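Local coordinates for protein ADP-ribosylating toxin CARDS (Mycoplasma pneumoniae, PDB 4TLV) that transfers ADP-ribose from NAD(+) to multiple target proteins and causes vacuolization in the cytoplasm of mammalian cells, as the main virulence factor of its bacterium, at residues W317-I323 / Q362-M366; S221-S225 / Q430-A436; H163-R168 / K270-D274; F62-W66 / C249-K253. One frame throughout, in Å; residues are numbered along the deposited sequence.

How the interactions relate
Interaction 1 lies wholly within the D2 beta-trefoil, whereas interactions 2, 3 and 4 lie around the seam where the ADP-ribosyltransferase part meets D2 and the connecting chain. Interactions 2 and 3 have centres about 10 Å apart, 1 and 2 about 11 Å, as do 2 and 4; the centre of interaction 1 is about 19 Å from those of 3 and 4. Along the chain the segments of 2, 3 and 4 alternate, so these three contacts interlock, while interaction 1 falls between the two halves of interaction 2. Probable hydrogen bonds, Arg435 to Trp317, Glu222 to Glu271, and Ser221 to Trp66 and Glu252, link interaction 2, which itself joins the N-terminal part to D2, with the other three.

Interaction 1 of 4, residues W317-I323 / Q362-M366; sequences WDVYQRI and QKWKM
Gln321 and Lys363 face each other where a type I turn, Asp318 to Gln321, meets the start of strand 364-368, and the backbone bond from Trp364 N to Gln321 O is 2.9 Å. Lys363 folds back at its last torsion (chi4 -52°), which brings NZ to Tyr320 O at 2.9 Å, in the carbonyl plane and on a lone pair; Val357 O is its second acceptor. Gln321 NE2 reaches Trp364 O at 3.1 Å from above the carbonyl plane and also bonds Glu381. Met366 lies over one face of the Trp317 indole: Met366 CG is 3.9 Å from the centroid of the six-membered ring, 4° off its normal, and Met366 SD adds a Met-aromatic contact over that face. Ile323 CD1 sits 3.7 Å from the centroid of the five-membered ring of Trp364, a CH-pi contact. In the turn, Asp318 OD2 takes Arg322 NE at 2.8 Å and also NH2, a side-on salt bridge that fixes the orientation of the guanidinium. Within the trefoil, strand 335-340 packs against Arg322, Ile323 and Gln362 and strand 375-380 pairs with strand 364-368; from the ADP-ribosyltransferase domain, helix 56-60 touches Gln321 and Lys365.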
loop_
_atom_site.group_PDB
_atom_site.type_symbol
_atom_site.label_atom_id
_atom_site.label_comp_id
_atom_site.label_asym_id
_atom_site.label_seq_id
_atom_site.Cartn_x
_atom_site.Cartn_y
_atom_site.Cartn_z
ATOM N N TRP A 317 -0.770 5.515 12.663
ATOM C CA TRP A 317 -1.562 5.304 11.467
ATOM C C TRP A 317 -0.622 5.647 10.313
ATOM O O TRP A 317 -0.085 6.756 10.270
ATOM C CB TRP A 317 -2.768 6.247 11.504
ATOM C CG TRP A 317 -3.771 6.094 10.378
ATOM C CD1 TRP A 317 -4.162 4.938 9.768
ATOM C CD2 TRP A 317 -4.519 7.144 9.774
ATOM N NE1 TRP A 317 -5.097 5.214 8.783
ATOM C CE2 TRP A 317 -5.342 6.562 8.784
ATOM C CE3 TRP A 317 -4.576 8.533 9.971
ATOM C CZ2 TRP A 317 -6.191 7.321 7.977
ATOM C CZ3 TRP A 317 -5.429 9.279 9.187
ATOM C CH2 TRP A 317 -6.224 8.672 8.195
ATOM N N ASP A 318 -0.405 4.701 9.401
ATOM C CA ASP A 318 0.566 4.904 8.311
ATOM C C ASP A 318 -0.077 5.191 6.945
ATOM O O ASP A 318 -1.295 5.224 6.815
ATOM C CB ASP A 318 1.574 3.733 8.228
ATOM C CG ASP A 318 0.962 2.443 7.653
ATOM O OD1 ASP A 318 -0.085 2.482 6.971
ATOM O OD2 ASP A 318 1.559 1.371 7.874
ATOM N N VAL A 319 0.754 5.408 5.925
ATOM C CA VAL A 319 0.262 5.845 4.622
ATOM C C VAL A 319 -0.421 4.735 3.831
ATOM O O VAL A 319 -1.052 5.013 2.810
ATOM C CB VAL A 319 1.398 6.417 3.754
ATOM C CG1 VAL A 319 1.744 7.847 4.208
ATOM C CG2 VAL A 319 2.619 5.490 3.819
ATOM N N TYR A 320 -0.322 3.497 4.317
ATOM C CA TYR A 320 -1.112 2.391 3.756
ATOM C C TYR A 320 -2.461 2.318 4.466
ATOM O O TYR A 320 -3.250 1.414 4.220
ATOM C CB TYR A 320 -0.366 1.055 3.916
ATOM C CG TYR A 320 0.911 1.003 3.118
ATOM C CD1 TYR A 320 0.883 0.828 1.744
ATOM C CD2 TYR A 320 2.136 1.147 3.729
ATOM C CE1 TYR A 320 2.061 0.809 0.997
ATOM C CE2 TYR A 320 3.306 1.128 2.994
ATOM C CZ TYR A 320 3.257 0.960 1.627
ATOM O OH TYR A 320 4.427 0.925 0.899
ATOM N N GLN A 321 -2.708 3.292 5.339
ATOM C CA GLN A 321 -3.933 3.361 6.144
ATOM C C GLN A 321 -3.994 2.382 7.323
ATOM O O GLN A 321 -5.066 2.181 7.897
ATOM C CB GLN A 321 -5.199 3.213 5.272
ATOM C CG GLN A 321 -5.384 4.312 4.239
ATOM C CD GLN A 321 -6.713 4.203 3.486
ATOM O OE1 GLN A 321 -6.639 3.869 2.210
ATOM N NE2 GLN A 321 -7.796 4.403 4.060
ATOM N N ARG A 322 -2.859 1.792 7.699
ATOM C CA ARG A 322 -2.857 0.787 8.749
ATOM C C ARG A 322 -2.645 1.438 10.098
ATOM O O ARG A 322 -1.913 2.419 10.219
ATOM C CB ARG A 322 -1.756 -0.244 8.513
ATOM C CG ARG A 322 -1.805 -0.898 7.119
ATOM C CD ARG A 322 -0.609 -1.858 6.943
ATOM N NE ARG A 322 0.663 -1.147 6.920
ATOM C CZ ARG A 322 1.811 -1.698 6.528
ATOM N NH1 ARG A 322 1.828 -2.964 6.127
ATOM N NH2 ARG A 322 2.953 -1.001 6.568
ATOM N N ILE A 323 -3.291 0.899 11.117
ATOM C CA ILE A 323 -2.985 1.320 12.480
ATOM C C ILE A 323 -2.089 0.245 13.087
ATOM O O ILE A 323 -2.544 -0.875 13.336
ATOM C CB ILE A 323 -4.283 1.467 13.316
ATOM C CG1 ILE A 323 -5.210 2.493 12.665
ATOM C CG2 ILE A 323 -3.951 1.857 14.755
ATOM C CD1 ILE A 323 -6.665 2.424 13.172
ATOM N N GLN A 362 -7.036 -4.268 6.903
ATOM C CA GLN A 362 -6.182 -3.471 7.794
ATOM C C GLN A 362 -6.199 -1.978 7.458
ATOM O O GLN A 362 -5.418 -1.208 8.021
ATOM C CB GLN A 362 -4.725 -3.968 7.775
ATOM C CG GLN A 362 -4.525 -5.439 8.162
ATOM C CD GLN A 362 -3.078 -5.895 7.988
ATOM O OE1 GLN A 362 -2.195 -5.106 7.653
ATOM N NE2 GLN A 362 -2.830 -7.174 8.224
ATOM N N LYS A 363 -7.068 -1.558 6.546
ATOM C CA LYS A 363 -7.103 -0.152 6.159
ATOM C C LYS A 363 -8.228 0.619 6.857
ATOM O O LYS A 363 -9.370 0.151 6.927
ATOM C CB LYS A 363 -7.176 -0.010 4.637
ATOM C CG LYS A 363 -5.956 -0.649 3.917
ATOM C CD LYS A 363 -5.944 -0.251 2.439
ATOM C CE LYS A 363 -4.809 -0.932 1.665
ATOM N NZ LYS A 363 -3.447 -0.742 2.317
ATOM N N TRP A 364 -7.883 1.806 7.358
ATOM C CA TRP A 364 -8.774 2.620 8.191
ATOM C C TRP A 364 -8.767 4.062 7.713
ATOM O O TRP A 364 -7.755 4.537 7.203
ATOM C CB TRP A 364 -8.291 2.601 9.642
ATOM C CG TRP A 364 -8.219 1.207 10.216
ATOM C CD1 TRP A 364 -7.122 0.377 10.249
ATOM C CD2 TRP A 364 -9.294 0.479 10.817
ATOM N NE1 TRP A 364 -7.459 -0.815 10.836
ATOM C CE2 TRP A 364 -8.783 -0.777 11.205
ATOM C CE3 TRP A 364 -10.643 0.777 11.083
ATOM C CZ2 TRP A 364 -9.577 -1.752 11.836
ATOM C CZ3 TRP A 364 -11.432 -0.193 11.728
ATOM C CH2 TRP A 364 -10.893 -1.435 12.096
ATOM N N LYS A 365 -9.893 4.750 7.873
ATOM C CA LYS A 365 -9.980 6.180 7.570
ATOM C C LYS A 365 -10.284 6.874 8.878
ATOM O O LYS A 365 -10.960 6.301 9.732
ATOM C CB LYS A 365 -11.140 6.474 6.608
ATOM C CG LYS A 365 -10.923 6.108 5.149
ATOM C CD LYS A 365 -12.271 6.183 4.391
ATOM C CE LYS A 365 -13.310 5.319 5.109
ATOM N NZ LYS A 365 -14.638 5.232 4.433
ATOM N N MET A 366 -9.792 8.100 9.042
ATOM C CA MET A 366 -10.094 8.885 10.234
ATOM C C MET A 366 -10.622 10.248 9.822
ATOM O O MET A 366 -9.901 11.052 9.234
ATOM C CB MET A 366 -8.862 9.037 11.103
ATOM C CG MET A 366 -8.277 7.684 11.514
ATOM S SD MET A 366 -7.139 7.864 12.862
ATOM C CE MET A 366 -6.448 6.209 12.915
HETATM O O HOH W 1 -4.370 -1.644 10.514
#

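Interaction 2 of 4, residues S221-S225 / Q430-A436; sequences SEGTS and QFVTMRA
Glu222 OE1 and Thr433 OG1 lie 2.6 Å apart, and the backbone bond from Ala436 N to Glu222 O, 3.0 Å long and nearly straight at 168°, ties the same residue to the other segment a second time. Glu222 occupies the first inner position of a type I' beta turn, Ser221 to Thr224, which projects from the region assigned to the NAD(+)-binding pocket onto the D2 loop after strand 415-421. The Thr433 hydroxyl also lies close to Gln430 O, and the position of its single proton is not settled between that carbonyl and the carboxylate. Its first torsion (chi1 66°) sets OG1 between the backbone N and the carbonyl carbon, within range of both acceptors. A water lies 2.8 Å from Glu222 OE2 and can donate to it, though other acceptors are in reach; it accepts from Arg435 NE in the guanidinium plane. Acid and base thus meet through the water rather than directly. Arg435 NH2 has Glu273 O as a further partner, and Gln430 OE1 accepts from Glu273 N, so the linker following the catalytic part is held to both side chains. Packing completes the contact. The carboxylate of Glu222 and the amide of Gln430 stand almost perpendicular, planes 87° apart, with OE2 approaching Gln430 CB. The extended chain of Glu222 crosses that of Arg435 at about a right angle, CB against CB at 3.7 Å. Beyond them, the methyl carbon Ala436 CB rests 3.6 Å from Gly223 O.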
loop_
_atom_site.group_PDB
_atom_site.type_symbol
_atom_site.label_atom_id
_atom_site.label_comp_id
_atom_site.label_asym_id
_atom_site.label_seq_id
_atom_site.Cartn_x
_atom_site.Cartn_y
_atom_site.Cartn_z
ATOM N N SER A 221 5.644 15.414 5.050
ATOM C CA SER A 221 5.532 15.333 6.510
ATOM C C SER A 221 5.599 13.914 7.047
ATOM O O SER A 221 5.279 12.954 6.346
ATOM C CB SER A 221 4.275 16.031 7.046
ATOM O OG SER A 221 4.152 17.342 6.524
ATOM N N GLU A 222 6.050 13.809 8.291
ATOM C CA GLU A 222 6.163 12.538 8.989
ATOM C C GLU A 222 6.969 11.505 8.212
ATOM O O GLU A 222 6.678 10.311 8.251
ATOM C CB GLU A 222 4.785 12.005 9.355
ATOM C CG GLU A 222 4.164 12.824 10.465
ATOM C CD GLU A 222 2.782 12.346 10.824
ATOM O OE1 GLU A 222 1.911 12.315 9.924
ATOM O OE2 GLU A 222 2.588 12.003 12.004
ATOM N N GLY A 223 8.000 11.984 7.530
ATOM C CA GLY A 223 8.936 11.097 6.852
ATOM C C GLY A 223 8.469 10.643 5.482
ATOM O O GLY A 223 9.172 9.888 4.799
ATOM N N THR A 224 7.292 11.095 5.080
ATOM C CA THR A 224 6.638 10.589 3.873
ATOM C C THR A 224 7.176 11.260 2.613
ATOM O O THR A 224 7.320 12.474 2.580
ATOM C CB THR A 224 5.105 10.793 3.972
ATOM O OG1 THR A 224 4.640 10.151 5.158
ATOM C CG2 THR A 224 4.376 10.209 2.769
ATOM N N SER A 225 7.497 10.454 1.598
ATOM C CA SER A 225 7.934 10.954 0.295
ATOM C C SER A 225 6.762 10.966 -0.676
ATOM O O SER A 225 5.951 10.044 -0.664
ATOM C CB SER A 225 9.012 10.025 -0.292
ATOM O OG SER A 225 10.047 9.782 0.633
ATOM N N GLN A 430 -0.910 14.196 15.964
ATOM C CA GLN A 430 -0.337 13.527 14.790
ATOM C C GLN A 430 -0.869 12.109 14.598
ATOM O O GLN A 430 -0.776 11.556 13.510
ATOM C CB GLN A 430 1.197 13.551 14.794
ATOM C CG GLN A 430 1.837 12.611 15.794
ATOM C CD GLN A 430 3.338 12.702 15.725
ATOM O OE1 GLN A 430 3.981 11.605 15.351
ATOM N NE2 GLN A 430 3.917 13.768 15.981
ATOM N N PHE A 431 -1.467 11.527 15.631
ATOM C CA PHE A 431 -2.031 10.199 15.439
ATOM C C PHE A 431 -3.018 10.151 14.275
ATOM O O PHE A 431 -3.041 9.189 13.503
ATOM C CB PHE A 431 -2.707 9.630 16.696
ATOM C CG PHE A 431 -3.232 8.247 16.474
ATOM C CD1 PHE A 431 -2.357 7.192 16.323
ATOM C CD2 PHE A 431 -4.590 8.009 16.337
ATOM C CE1 PHE A 431 -2.836 5.904 16.074
ATOM C CE2 PHE A 431 -5.058 6.734 16.103
ATOM C CZ PHE A 431 -4.172 5.684 15.965
ATOM N N VAL A 432 -3.832 11.196 14.127
ATOM C CA VAL A 432 -4.868 11.187 13.103
ATOM C C VAL A 432 -4.382 11.694 11.741
ATOM O O VAL A 432 -5.161 12.231 10.946
ATOM C CB VAL A 432 -6.139 11.931 13.575
ATOM C CG1 VAL A 432 -6.703 11.234 14.825
ATOM C CG2 VAL A 432 -5.832 13.395 13.855
ATOM N N THR A 433 -3.091 11.480 11.474
ATOM C CA THR A 433 -2.480 11.749 10.185
ATOM C C THR A 433 -1.674 10.510 9.781
ATOM O O THR A 433 -1.320 9.708 10.619
ATOM C CB THR A 433 -1.531 12.961 10.247
ATOM O OG1 THR A 433 -0.425 12.657 11.093
ATOM C CG2 THR A 433 -2.271 14.194 10.812
ATOM N N MET A 434 -1.377 10.364 8.499
ATOM C CA MET A 434 -0.728 9.151 8.019
ATOM C C MET A 434 0.781 9.341 7.871
ATOM O O MET A 434 1.237 10.078 7.004
ATOM C CB MET A 434 -1.372 8.709 6.691
ATOM C CG MET A 434 -2.765 8.141 6.858
ATOM S SD MET A 434 -3.608 7.967 5.281
ATOM C CE MET A 434 -4.391 9.539 5.156
ATOM N N ARG A 435 1.547 8.658 8.718
ATOM C CA ARG A 435 2.998 8.807 8.746
ATOM C C ARG A 435 3.622 7.783 7.799
ATOM O O ARG A 435 2.956 6.839 7.364
ATOM C CB ARG A 435 3.539 8.579 10.162
ATOM C CG ARG A 435 3.474 7.119 10.649
ATOM C CD ARG A 435 4.410 6.865 11.883
ATOM N NE ARG A 435 4.041 7.726 13.014
ATOM C CZ ARG A 435 4.615 7.701 14.216
ATOM N NH1 ARG A 435 5.580 6.833 14.471
ATOM N NH2 ARG A 435 4.192 8.533 15.174
ATOM N N ALA A 436 4.895 7.975 7.477
ATOM C CA ALA A 436 5.606 7.025 6.630
ATOM C C ALA A 436 5.592 5.626 7.263
ATOM O O ALA A 436 5.615 5.479 8.481
ATOM C CB ALA A 436 7.052 7.507 6.367
HETATM O O HOH W 2 2.127 9.605 13.277
#

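Interaction 3 of 4, residues H163-R168 / K270-D274; sequences HHPAGR and KELED. With ACT (acetate ion), chain M.
The ring edge of His163 meets the Glu273 carboxylate, the two side chains coming from opposite directions: NE2 of His163 donates to OE2 of Glu273 over 2.8 Å at 172°, in the ring plane and on the syn side of the carboxylate. Ring and carboxylate are nearly coplanar, 17° apart, the arrangement of a His-carboxylate hydrogen bond. His163 ND1 donates to OXT of an acetate ion, probably from the crystallisation liquor, at 2.8 Å, and His163 N reaches the same oxygen. With both ring nitrogens donating, the imidazole is probably protonated, and the two bonds would restrain its rotation. Glu273 OE2 has further neighbours: a water at 3.0 Å that also accepts from Ala166 N, and Pro165 CB at 3.5 Å. Its extended chain (chi2 159°) carries the carboxylate across the proline to the histidine. Farther along, Glu271 lays OE2 against the aliphatic part of Arg168, 3.3 Å from CG, while the guanidinium leads away to bond Trp66 O through NH1. Glu271 OE1 accepts from Glu222 N, which positions that carboxylate. Gln430 bonds the backbone of the KELED motif twice, OE1 to Glu273 N and NE2 to Glu271 O. The motif, involved in trafficking to the host endoplasmic reticulum, lies along the loop between strands 146-156 and 168-181 of the ADP-ribosyltransferase domain, with Pro165 packed on Val170 of the latter strand.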
loop_
_atom_site.group_PDB
_atom_site.type_symbol
_atom_site.label_atom_id
_atom_site.label_comp_id
_atom_site.label_asym_id
_atom_site.label_seq_id
_atom_site.Cartn_x
_atom_site.Cartn_y
_atom_site.Cartn_z
ATOM N N HIS A 163 0.267 21.147 20.025
ATOM C CA HIS A 163 1.665 21.546 19.899
ATOM C C HIS A 163 2.144 21.227 18.491
ATOM O O HIS A 163 1.551 20.395 17.799
ATOM C CB HIS A 163 2.550 20.873 20.951
ATOM C CG HIS A 163 2.892 19.447 20.639
ATOM N ND1 HIS A 163 2.033 18.399 20.898
ATOM C CD2 HIS A 163 4.010 18.894 20.112
ATOM C CE1 HIS A 163 2.606 17.263 20.535
ATOM N NE2 HIS A 163 3.805 17.536 20.054
ATOM N N HIS A 164 3.190 21.913 18.056
ATOM C CA HIS A 164 3.687 21.783 16.685
ATOM C C HIS A 164 4.939 20.908 16.654
ATOM O O HIS A 164 6.014 21.361 17.021
ATOM C CB HIS A 164 4.022 23.166 16.136
ATOM C CG HIS A 164 2.880 24.128 16.196
ATOM N ND1 HIS A 164 3.060 25.495 16.232
ATOM C CD2 HIS A 164 1.543 23.923 16.236
ATOM C CE1 HIS A 164 1.882 26.092 16.280
ATOM N NE2 HIS A 164 0.944 25.162 16.287
ATOM N N PRO A 165 4.806 19.640 16.236
ATOM C CA PRO A 165 5.973 18.752 16.312
ATOM C C PRO A 165 7.120 19.264 15.427
ATOM O O PRO A 165 6.918 19.529 14.239
ATOM C CB PRO A 165 5.424 17.399 15.812
ATOM C CG PRO A 165 3.899 17.509 16.015
ATOM C CD PRO A 165 3.612 18.955 15.710
ATOM N N ALA A 166 8.307 19.400 16.014
ATOM C CA ALA A 166 9.462 19.965 15.320
ATOM C C ALA A 166 9.147 21.289 14.633
ATOM O O ALA A 166 9.717 21.606 13.592
ATOM C CB ALA A 166 10.033 18.949 14.313
ATOM N N GLY A 167 8.214 22.054 15.193
ATOM C CA GLY A 167 7.900 23.366 14.650
ATOM C C GLY A 167 6.981 23.375 13.438
ATOM O O GLY A 167 6.858 24.400 12.758
ATOM N N ARG A 168 6.347 22.239 13.148
ATOM C CA ARG A 168 5.393 22.156 12.039
ATOM C C ARG A 168 3.980 21.960 12.575
ATOM O O ARG A 168 3.792 21.344 13.618
ATOM C CB ARG A 168 5.758 21.020 11.077
ATOM C CG ARG A 168 6.946 21.351 10.172
ATOM C CD ARG A 168 6.484 22.016 8.909
ATOM N NE ARG A 168 7.589 22.354 8.021
ATOM C CZ ARG A 168 7.443 22.818 6.788
ATOM N NH1 ARG A 168 6.228 22.977 6.264
ATOM N NH2 ARG A 168 8.520 23.109 6.069
ATOM N N LYS A 270 11.663 13.490 11.563
ATOM C CA LYS A 270 11.956 13.977 12.916
ATOM C C LYS A 270 10.704 14.462 13.662
ATOM O O LYS A 270 10.750 14.702 14.856
ATOM C CB LYS A 270 12.983 15.096 12.881
ATOM C CG LYS A 270 12.488 16.385 12.293
ATOM C CD LYS A 270 13.557 17.464 12.416
ATOM C CE LYS A 270 13.148 18.712 11.661
ATOM N NZ LYS A 270 14.237 19.741 11.782
ATOM N N GLU A 271 9.597 14.622 12.942
ATOM C CA GLU A 271 8.328 14.996 13.557
ATOM C C GLU A 271 7.688 13.873 14.374
ATOM O O GLU A 271 6.751 14.132 15.140
ATOM C CB GLU A 271 7.325 15.450 12.470
ATOM C CG GLU A 271 7.735 16.722 11.743
ATOM C CD GLU A 271 7.016 16.953 10.419
ATOM O OE1 GLU A 271 6.329 16.037 9.921
ATOM O OE2 GLU A 271 7.143 18.071 9.862
ATOM N N LEU A 272 8.127 12.625 14.185
ATOM C CA LEU A 272 7.378 11.492 14.753
ATOM C C LEU A 272 7.469 11.454 16.270
ATOM O O LEU A 272 8.538 11.665 16.824
ATOM C CB LEU A 272 7.866 10.149 14.184
ATOM C CG LEU A 272 7.800 10.018 12.652
ATOM C CD1 LEU A 272 8.222 8.626 12.229
ATOM C CD2 LEU A 272 6.403 10.333 12.146
ATOM N N GLU A 273 6.343 11.169 16.921
ATOM C CA GLU A 273 6.274 11.014 18.371
ATOM C C GLU A 273 5.463 9.773 18.671
ATOM O O GLU A 273 4.601 9.392 17.885
ATOM C CB GLU A 273 5.555 12.211 19.024
ATOM C CG GLU A 273 6.193 13.557 18.756
ATOM C CD GLU A 273 5.226 14.735 18.947
ATOM O OE1 GLU A 273 3.980 14.528 19.056
ATOM O OE2 GLU A 273 5.724 15.877 18.964
ATOM N N ASP A 274 5.740 9.149 19.809
ATOM C CA ASP A 274 4.968 8.006 20.268
ATOM C C ASP A 274 3.643 8.488 20.841
ATOM O O ASP A 274 3.623 9.302 21.764
ATOM C CB ASP A 274 5.748 7.245 21.340
ATOM C CG ASP A 274 6.933 6.475 20.774
ATOM O OD1 ASP A 274 7.027 6.303 19.537
ATOM O OD2 ASP A 274 7.757 6.020 21.587
HETATM C C ACT M . -1.505 17.869 21.053
HETATM O O ACT M . -1.074 17.161 20.110
HETATM O OXT ACT M . -0.691 18.661 21.584
HETATM C CH3 ACT M . -2.925 17.779 21.524
HETATM O O HOH W 3 8.255 17.433 18.629
#

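Interaction 4 of 4, residues F62-W66 / C249-K253; sequences FFGSW and CIAEK. With SO4 (sulfate ion), chain H.
Ile250 runs from CB to CD1 along the edges of two phenylalanine rings. Its CB lies 3.9 Å from Phe62 CE2. CG2, set anti to the backbone N, turns to the backbone and meets Phe62 O at 3.7 Å, with Phe63 CA just beyond. CG1 continues anti to the carbonyl carbon (chi1 -64°) and extends CD1 to the edge of the Phe63 ring, near its plane; Ile250 CD1 is 3.3 Å from Phe63 CE1, a tight apolar approach. The Phe62 ring presents its own edge to Ile250 O, and Phe63 CB lies over the centre of that ring. Ser65 OG donates to Phe62 O at 2.8 Å in the carbonyl plane, and Ser65 N bonds the same oxygen, closing this turn beside Ala251. Glu252 follows, CG 3.8 Å from Trp66 O, and its OE2 is bonded by Ser221. At the exposed end Lys253 NZ binds a sulfate ion and pairs with Asp255, while Cys249 forms the disulfide with Cys232. Between the two segments the contact is van der Waals in character, and Ile250 O is buried without a polar partner; backbone bonds to Ala231 and Asp219 help hold 249-253, at the cost of one unsatisfied carbonyl.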
loop_
_atom_site.group_PDB
_atom_site.type_symbol
_atom_site.label_atom_id
_atom_site.label_comp_id
_atom_site.label_asym_id
_atom_site.label_seq_id
_atom_site.Cartn_x
_atom_site.Cartn_y
_atom_site.Cartn_z
ATOM N N PHE A 62 -0.771 13.878 -0.051
ATOM C CA PHE A 62 0.234 14.950 -0.176
ATOM C C PHE A 62 -0.371 16.264 0.297
ATOM O O PHE A 62 0.326 17.139 0.806
ATOM C CB PHE A 62 0.730 15.119 -1.629
ATOM C CG PHE A 62 -0.243 15.856 -2.521
ATOM C CD1 PHE A 62 -1.295 15.180 -3.134
ATOM C CD2 PHE A 62 -0.130 17.226 -2.722
ATOM C CE1 PHE A 62 -2.218 15.849 -3.940
ATOM C CE2 PHE A 62 -1.058 17.911 -3.534
ATOM C CZ PHE A 62 -2.097 17.214 -4.145
ATOM N N PHE A 63 -1.678 16.384 0.114
ATOM C CA PHE A 63 -2.387 17.628 0.370
ATOM C C PHE A 63 -2.500 17.919 1.879
ATOM O O PHE A 63 -2.798 19.049 2.281
ATOM C CB PHE A 63 -3.768 17.563 -0.313
ATOM C CG PHE A 63 -4.440 18.898 -0.465
ATOM C CD1 PHE A 63 -3.899 19.870 -1.285
ATOM C CD2 PHE A 63 -5.630 19.164 0.191
ATOM C CE1 PHE A 63 -4.528 21.096 -1.441
ATOM C CE2 PHE A 63 -6.259 20.385 0.043
ATOM C CZ PHE A 63 -5.703 21.352 -0.776
ATOM N N GLY A 64 -2.245 16.908 2.708
ATOM C CA GLY A 64 -2.182 17.093 4.149
ATOM C C GLY A 64 -0.806 17.438 4.715
ATOM O O GLY A 64 -0.579 17.273 5.920
ATOM N N SER A 65 0.127 17.888 3.867
ATOM C CA SER A 65 1.456 18.294 4.342
ATOM C C SER A 65 1.339 19.362 5.426
ATOM O O SER A 65 0.494 20.250 5.326
ATOM C CB SER A 65 2.279 18.893 3.203
ATOM O OG SER A 65 2.613 17.912 2.244
ATOM N N TRP A 66 2.211 19.295 6.426
ATOM C CA TRP A 66 2.105 20.175 7.580
ATOM C C TRP A 66 2.711 21.549 7.292
ATOM O O TRP A 66 3.622 21.678 6.483
ATOM C CB TRP A 66 2.799 19.551 8.788
ATOM C CG TRP A 66 2.199 18.253 9.264
ATOM C CD1 TRP A 66 1.133 17.565 8.727
ATOM C CD2 TRP A 66 2.641 17.497 10.388
ATOM N NE1 TRP A 66 0.895 16.429 9.470
ATOM C CE2 TRP A 66 1.807 16.363 10.485
ATOM C CE3 TRP A 66 3.673 17.667 11.323
ATOM C CZ2 TRP A 66 1.977 15.401 11.486
ATOM C CZ3 TRP A 66 3.836 16.715 12.314
ATOM C CH2 TRP A 66 2.989 15.594 12.383
ATOM N N CYS A 249 4.041 23.930 -5.384
ATOM C CA CYS A 249 3.972 22.560 -4.874
ATOM C C CYS A 249 3.435 22.539 -3.452
ATOM O O CYS A 249 3.726 23.431 -2.643
ATOM C CB CYS A 249 5.346 21.888 -4.908
ATOM S SG CYS A 249 6.005 21.599 -6.585
ATOM N N ILE A 250 2.665 21.509 -3.138
ATOM C CA ILE A 250 2.173 21.330 -1.783
ATOM C C ILE A 250 3.010 20.275 -1.048
ATOM O O ILE A 250 2.821 19.074 -1.236
ATOM C CB ILE A 250 0.682 20.989 -1.796
ATOM C CG1 ILE A 250 -0.097 22.179 -2.378
ATOM C CG2 ILE A 250 0.188 20.663 -0.377
ATOM C CD1 ILE A 250 -1.558 21.931 -2.517
ATOM N N ALA A 251 3.936 20.747 -0.216
ATOM C CA ALA A 251 4.913 19.892 0.458
ATOM C C ALA A 251 5.700 20.760 1.436
ATOM O O ALA A 251 5.718 21.988 1.279
ATOM C CB ALA A 251 5.857 19.273 -0.560
ATOM N N GLU A 252 6.345 20.137 2.425
ATOM C CA GLU A 252 7.215 20.883 3.334
ATOM C C GLU A 252 8.415 21.394 2.557
ATOM O O GLU A 252 8.920 22.494 2.824
ATOM C CB GLU A 252 7.693 20.021 4.510
ATOM C CG GLU A 252 6.580 19.486 5.414
ATOM C CD GLU A 252 7.115 19.006 6.774
ATOM O OE1 GLU A 252 8.330 19.174 7.052
ATOM O OE2 GLU A 252 6.313 18.481 7.572
ATOM N N LYS A 253 8.859 20.604 1.579
ATOM C CA LYS A 253 10.112 20.888 0.902
ATOM C C LYS A 253 10.316 19.915 -0.245
ATOM O O LYS A 253 9.751 18.827 -0.234
ATOM C CB LYS A 253 11.235 20.720 1.927
ATOM C CG LYS A 253 12.632 20.969 1.438
ATOM C CD LYS A 253 13.615 20.453 2.494
ATOM C CE LYS A 253 15.047 20.561 2.016
ATOM N NZ LYS A 253 15.945 19.676 2.811
HETATM S S SO4 H . 16.035 19.984 6.220
HETATM O O1 SO4 H . 15.165 20.508 5.174
HETATM O O2 SO4 H . 16.615 18.717 5.779
HETATM O O3 SO4 H . 15.257 19.811 7.445
HETATM O O4 SO4 H . 17.117 20.935 6.467
#